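Local structure of Non-ribosomal peptide synthetase (3WV5) at residues Y340-C345 with L423-Y428; R310-S315 with S329-A334. The protein belongs to the ANL superfamily of AMP-binding enzymes, carries the AMP-binding enzyme fold of that superfamily, and holds (2S,3S)-3-methyl-aspartic acid in this model. All coordinates share one frame; numbering follows the deposited sequence.

Interaction 1: Y340-C345 with L423-Y428; sequences YGQTEC and LHTGDY. With 2AS ((2S,3S)-3-methyl-aspartic acid), chain C.
The YGQTE motif, in which Tyr340 closes strand 335-340 and the loop follows, meets segment 423-428, a corner between strands 423-425 and 427-431, through two side-chain hydrogen bonds and an apolar patch. Tyr340, its CG anti to the backbone N (chi1 152°), reaches across so that its OH donates to Asp427 OD2 at 2.6 Å. The carboxylate comes from the opposite direction and takes the bond on the anti lone pair of OD2, its plane turned 50° from the ring. Beside it Gln342 runs out extended, and its NE2 gives a nearly straight bond (163°) to Thr425 O, 3.1 Å away. This carbonyl accepts in its own plane, on a lone pair, and the bond lies close to the amide plane, which should fix the flip of the Gln342 amide. An ST turn, with Asp427 N bonded to Thr425 OG1 at 2.8 Å, shapes the corner at Gly426. Further along, Leu423 supplies the patch: CD2 touches Cys345 SG at 3.5 Å, and CD1 lies 3.7 Å from Glu344 CB, while the Glu344 carboxylate bends off to Tyr401. The loop's other side borders the bound methyl-aspartate, Thr343 N lying 3.5 Å from its OD2, which sets this YGxTE motif of ANL enzymes beside the ligand.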
loop_
_atom_site.group_PDB
_atom_site.type_symbol
_atom_site.label_atom_id
_atom_site.label_comp_id
_atom_site.label_asym_id
_atom_site.label_seq_id
_atom_site.Cartn_x
_atom_site.Cartn_y
_atom_site.Cartn_z
ATOM N N TYR A 340 10.685 8.867 1.945
ATOM C CA TYR A 340 10.228 9.704 0.846
ATOM C C TYR A 340 9.943 8.762 -0.314
ATOM O O TYR A 340 10.685 7.813 -0.563
ATOM C CB TYR A 340 11.322 10.736 0.472
ATOM C CG TYR A 340 11.330 11.199 -0.962
ATOM C CD1 TYR A 340 10.265 11.908 -1.482
ATOM C CD2 TYR A 340 12.452 10.985 -1.783
ATOM C CE1 TYR A 340 10.289 12.378 -2.795
ATOM C CE2 TYR A 340 12.494 11.439 -3.099
ATOM C CZ TYR A 340 11.405 12.147 -3.595
ATOM O OH TYR A 340 11.422 12.580 -4.903
ATOM N N GLY A 341 8.864 9.025 -1.039
ATOM C CA GLY A 341 8.528 8.239 -2.205
ATOM C C GLY A 341 7.550 8.904 -3.153
ATOM O O GLY A 341 6.978 9.966 -2.868
ATOM N N GLN A 342 7.379 8.239 -4.289
ATOM C CA GLN A 342 6.300 8.509 -5.228
ATOM C C GLN A 342 5.684 7.221 -5.606
ATOM O O GLN A 342 6.385 6.226 -5.753
ATOM C CB GLN A 342 6.845 9.156 -6.517
ATOM C CG GLN A 342 7.420 10.503 -6.284
ATOM C CD GLN A 342 7.754 11.172 -7.572
ATOM O OE1 GLN A 342 7.963 10.528 -8.600
ATOM N NE2 GLN A 342 7.808 12.480 -7.536
ATOM N N THR A 343 4.391 7.261 -5.927
ATOM C CA THR A 343 3.670 6.065 -6.306
ATOM C C THR A 343 4.341 5.435 -7.539
ATOM O O THR A 343 4.437 4.220 -7.659
ATOM C CB THR A 343 2.183 6.389 -6.539
ATOM O OG1 THR A 343 1.604 6.847 -5.322
ATOM C CG2 THR A 343 1.439 5.130 -6.985
ATOM N N GLU A 344 4.841 6.277 -8.432
ATOM C CA GLU A 344 5.602 5.859 -9.639
ATOM C C GLU A 344 6.643 4.777 -9.430
ATOM O O GLU A 344 6.909 3.999 -10.354
ATOM C CB GLU A 344 6.293 7.076 -10.226
ATOM C CG GLU A 344 5.400 7.978 -11.036
ATOM C CD GLU A 344 4.471 8.878 -10.221
ATOM O OE1 GLU A 344 4.428 8.832 -8.961
ATOM O OE2 GLU A 344 3.739 9.631 -10.861
ATOM N N CYS A 345 7.277 4.725 -8.241
ATOM C CA CYS A 345 8.149 3.595 -7.897
ATOM C C CYS A 345 7.943 3.090 -6.468
ATOM O O CYS A 345 8.856 2.513 -5.868
ATOM C CB CYS A 345 9.608 3.980 -8.061
ATOM S SG CYS A 345 10.152 5.356 -7.045
ATOM N N LEU A 423 13.149 6.801 -13.728
ATOM C CA LEU A 423 12.068 7.647 -13.252
ATOM C C LEU A 423 12.608 9.001 -12.918
ATOM O O LEU A 423 13.501 9.104 -12.098
ATOM C CB LEU A 423 11.427 7.056 -11.988
ATOM C CG LEU A 423 10.406 7.971 -11.278
ATOM C CD1 LEU A 423 9.215 8.180 -12.211
ATOM C CD2 LEU A 423 9.982 7.462 -9.894
ATOM N N HIS A 424 12.037 10.042 -13.532
ATOM C CA HIS A 424 12.344 11.445 -13.193
ATOM C C HIS A 424 11.216 11.956 -12.302
ATOM O O HIS A 424 10.061 12.025 -12.707
ATOM C CB HIS A 424 12.447 12.311 -14.468
ATOM C CG HIS A 424 13.530 11.868 -15.401
ATOM N ND1 HIS A 424 14.707 12.568 -15.618
ATOM C CD2 HIS A 424 13.623 10.736 -16.134
ATOM C CE1 HIS A 424 15.456 11.893 -16.475
ATOM N NE2 HIS A 424 14.825 10.775 -16.792
ATOM N N THR A 425 11.565 12.280 -11.077
ATOM C CA THR A 425 10.583 12.579 -10.079
ATOM C C THR A 425 10.018 13.956 -10.260
ATOM O O THR A 425 8.958 14.252 -9.751
ATOM C CB THR A 425 11.199 12.546 -8.663
ATOM O OG1 THR A 425 12.192 13.576 -8.523
ATOM C CG2 THR A 425 11.800 11.142 -8.349
ATOM N N GLY A 426 10.773 14.829 -10.914
ATOM C CA GLY A 426 10.446 16.241 -10.934
ATOM C C GLY A 426 10.623 16.876 -9.585
ATOM O O GLY A 426 10.163 17.985 -9.421
ATOM N N ASP A 427 11.251 16.189 -8.611
ATOM C CA ASP A 427 11.720 16.835 -7.382
ATOM C C ASP A 427 13.207 17.125 -7.509
ATOM O O ASP A 427 13.900 16.428 -8.240
ATOM C CB ASP A 427 11.527 15.941 -6.143
ATOM C CG ASP A 427 10.082 15.641 -5.879
ATOM O OD1 ASP A 427 9.274 16.535 -6.150
ATOM O OD2 ASP A 427 9.748 14.528 -5.402
ATOM N N TYR A 428 13.693 18.129 -6.786
ATOM C CA TYR A 428 15.078 18.540 -6.914
ATOM C C TYR A 428 15.791 18.399 -5.573
ATOM O O TYR A 428 15.245 18.688 -4.511
ATOM C CB TYR A 428 15.172 19.988 -7.468
ATOM C CG TYR A 428 14.861 20.033 -8.953
ATOM C CD1 TYR A 428 15.880 20.023 -9.887
ATOM C CD2 TYR A 428 13.551 20.021 -9.406
ATOM C CE1 TYR A 428 15.607 20.017 -11.238
ATOM C CE2 TYR A 428 13.251 19.999 -10.748
ATOM C CZ TYR A 428 14.293 19.988 -11.656
ATOM O OH TYR A 428 14.017 20.012 -12.990
HETATM C C 2AS C . 5.719 6.088 -0.269
HETATM O O 2AS C . 5.183 5.019 0.084
HETATM C CA 2AS C . 5.111 6.990 -1.329
HETATM N N 2AS C . 4.190 6.252 -2.271
HETATM C CB 2AS C . 4.344 8.110 -0.645
HETATM C CG 2AS C . 3.665 9.060 -1.650
HETATM O OD1 2AS C . 3.130 10.077 -1.201
HETATM C C4 2AS C . 3.307 7.461 0.235
HETATM O OD2 2AS C . 3.617 8.883 -2.891
HETATM O OXT 2AS C . 6.746 6.481 0.305
#

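Interaction 2: R310-S315 with S329-A334; sequences RMFTNS and SAFPGA. With 2AS ((2S,3S)-3-methyl-aspartic acid), chain C.
A beta-alpha-beta crossover contributes this contact, where the start of strand 311-314 packs against the turn that follows helix 321-330. Two phenylalanines and Ala334 form its apolar part. Phe312 CZ sits over one face of the Phe331 ring, offset toward its rim, and comes within 3.4 Å of Phe331 CD1. The ring planes are inclined at 55° with centroids 5.2 Å apart, an oblique pairing. On Phe331, CG stands anti to the carbonyl carbon (chi1 -54°), which turns the ring toward the strand. Phe331 is the first residue to leave the helix; a type I turn from it to Ala334, closed by the Ala334 N bond to Phe331 O at 2.9 Å, swings the chain round into strand 335-340, which lies parallel to 311-314 in the same sheet. Ala334 thereby arrives beside the strand: its CB meets Phe312 CE2 at 3.6 Å, and its CA makes a CH...O contact with Arg310 O at 3.4 Å. Leu295 and Ile299 of helix 289-300 extend this apolar packing, touching Phe312 and Phe331 respectively. The guanidinium of Arg310 forms its salt bridge with Asp235 through NH2. At the far end of the strand segment, Ser315 OG donates to OXT of the methyl-aspartate at 2.7 Å.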
loop_
_atom_site.group_PDB
_atom_site.type_symbol
_atom_site.label_atom_id
_atom_site.label_comp_id
_atom_site.label_asym_id
_atom_site.label_seq_id
_atom_site.Cartn_x
_atom_site.Cartn_y
_atom_site.Cartn_z
ATOM N N ARG A 310 6.779 0.570 18.662
ATOM C CA ARG A 310 8.205 0.581 18.431
ATOM C C ARG A 310 8.677 1.354 17.210
ATOM O O ARG A 310 9.917 1.567 17.027
ATOM C CB ARG A 310 8.736 -0.871 18.374
ATOM C CG ARG A 310 8.611 -1.603 17.003
ATOM C CD ARG A 310 9.030 -3.071 17.180
ATOM N NE ARG A 310 9.000 -3.859 15.959
ATOM C CZ ARG A 310 9.947 -3.855 15.020
ATOM N NH1 ARG A 310 10.991 -3.036 15.140
ATOM N NH2 ARG A 310 9.835 -4.604 13.931
ATOM N N MET A 311 7.758 1.727 16.316
ATOM C CA MET A 311 8.160 2.430 15.103
ATOM C C MET A 311 7.045 3.196 14.463
ATOM O O MET A 311 5.890 2.713 14.361
ATOM C CB MET A 311 8.798 1.484 14.080
ATOM C CG MET A 311 9.560 2.204 13.014
ATOM S SD MET A 311 10.302 1.161 11.776
ATOM C CE MET A 311 11.478 0.212 12.768
ATOM N N PHE A 312 7.365 4.427 14.093
ATOM C CA PHE A 312 6.522 5.227 13.253
ATOM C C PHE A 312 7.292 5.411 11.928
ATOM O O PHE A 312 8.493 5.736 11.970
ATOM C CB PHE A 312 6.258 6.597 13.893
ATOM C CG PHE A 312 5.537 6.537 15.197
ATOM C CD1 PHE A 312 4.173 6.462 15.237
ATOM C CD2 PHE A 312 6.243 6.556 16.400
ATOM C CE1 PHE A 312 3.497 6.412 16.441
ATOM C CE2 PHE A 312 5.596 6.488 17.625
ATOM C CZ PHE A 312 4.218 6.437 17.647
ATOM N N THR A 313 6.621 5.243 10.792
ATOM C CA THR A 313 7.273 5.381 9.500
ATOM C C THR A 313 6.493 6.407 8.716
ATOM O O THR A 313 5.332 6.174 8.364
ATOM C CB THR A 313 7.293 4.049 8.700
ATOM O OG1 THR A 313 5.941 3.584 8.476
ATOM C CG2 THR A 313 8.018 3.011 9.533
ATOM N N ASN A 314 7.167 7.533 8.479
ATOM C CA ASN A 314 6.572 8.682 7.853
ATOM C C ASN A 314 6.979 8.798 6.382
ATOM O O ASN A 314 8.166 8.617 6.026
ATOM C CB ASN A 314 6.929 9.965 8.594
ATOM C CG ASN A 314 6.251 11.174 7.989
ATOM O OD1 ASN A 314 5.098 11.498 8.306
ATOM N ND2 ASN A 314 6.954 11.830 7.062
ATOM N N SER A 315 5.962 9.028 5.523
ATOM C CA SER A 315 6.225 9.436 4.164
ATOM C C SER A 315 5.158 10.428 3.746
ATOM O O SER A 315 4.407 10.887 4.563
ATOM C CB SER A 315 6.226 8.237 3.198
ATOM O OG SER A 315 7.015 8.526 2.065
ATOM N N SER A 329 9.103 11.900 22.763
ATOM C CA SER A 329 8.718 12.187 24.154
ATOM C C SER A 329 7.545 11.291 24.619
ATOM O O SER A 329 7.665 10.531 25.604
ATOM C CB SER A 329 8.404 13.689 24.293
ATOM O OG SER A 329 8.123 14.103 25.630
ATOM N N ALA A 330 6.451 11.276 23.865
ATOM C CA ALA A 330 5.339 10.395 24.201
ATOM C C ALA A 330 5.642 8.896 24.036
ATOM O O ALA A 330 5.109 8.081 24.762
ATOM C CB ALA A 330 4.139 10.767 23.372
ATOM N N PHE A 331 6.494 8.524 23.080
ATOM C CA PHE A 331 6.860 7.140 22.859
ATOM C C PHE A 331 8.388 6.942 22.810
ATOM O O PHE A 331 8.948 6.696 21.746
ATOM C CB PHE A 331 6.262 6.689 21.524
ATOM C CG PHE A 331 4.804 6.924 21.436
ATOM C CD1 PHE A 331 4.314 7.985 20.722
ATOM C CD2 PHE A 331 3.938 6.068 22.062
ATOM C CE1 PHE A 331 2.935 8.225 20.629
ATOM C CE2 PHE A 331 2.545 6.244 21.936
ATOM C CZ PHE A 331 2.057 7.354 21.254
ATOM N N PRO A 332 9.050 6.957 23.970
ATOM C CA PRO A 332 10.517 6.905 23.957
ATOM C C PRO A 332 10.997 5.574 23.458
ATOM O O PRO A 332 12.085 5.504 22.955
ATOM C CB PRO A 332 10.882 7.130 25.417
ATOM C CG PRO A 332 9.723 6.534 26.145
ATOM C CD PRO A 332 8.545 7.065 25.354
ATOM N N GLY A 333 10.174 4.538 23.513
ATOM C CA GLY A 333 10.558 3.255 22.950
ATOM C C GLY A 333 10.451 3.132 21.435
ATOM O O GLY A 333 10.785 2.092 20.877
ATOM N N ALA A 334 10.020 4.172 20.741
ATOM C CA ALA A 334 9.721 4.008 19.325
ATOM C C ALA A 334 10.705 4.764 18.500
ATOM O O ALA A 334 11.130 5.836 18.885
ATOM C CB ALA A 334 8.264 4.446 18.996
HETATM C C 2AS C . 5.719 6.088 -0.269
HETATM O O 2AS C . 5.183 5.019 0.084
HETATM C CA 2AS C . 5.111 6.990 -1.329
HETATM N N 2AS C . 4.190 6.252 -2.271
HETATM C CB 2AS C . 4.344 8.110 -0.645
HETATM C CG 2AS C . 3.665 9.060 -1.650
HETATM O OD1 2AS C . 3.130 10.077 -1.201
HETATM C C4 2AS C . 3.307 7.461 0.235
HETATM O OD2 2AS C . 3.617 8.883 -2.891
HETATM O OXT 2AS C . 6.746 6.481 0.305
#

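Both contacts reach the same mixed sheet, at places whose centres lie 25 Å apart. Interaction 2 is buried and apolar, with no hydrogen bond between its segments; it joins a strand to the turn that leads from the crossover helix into the next strand. Interaction 1 is only partly buried and relies on directional side-chain bonds to join a loop to strands some 80 residues later. Strand 335-340 connects them: it begins just after Ala334 and ends at Tyr340. Ser315 and Tyr340 then come together, Ser315 OG lying 3.6 Å from Tyr340 CA, and both segments 310-315 and 340-345 border the methyl-aspartate, whose site Asp246, Lys346 and Arg347 help to complete.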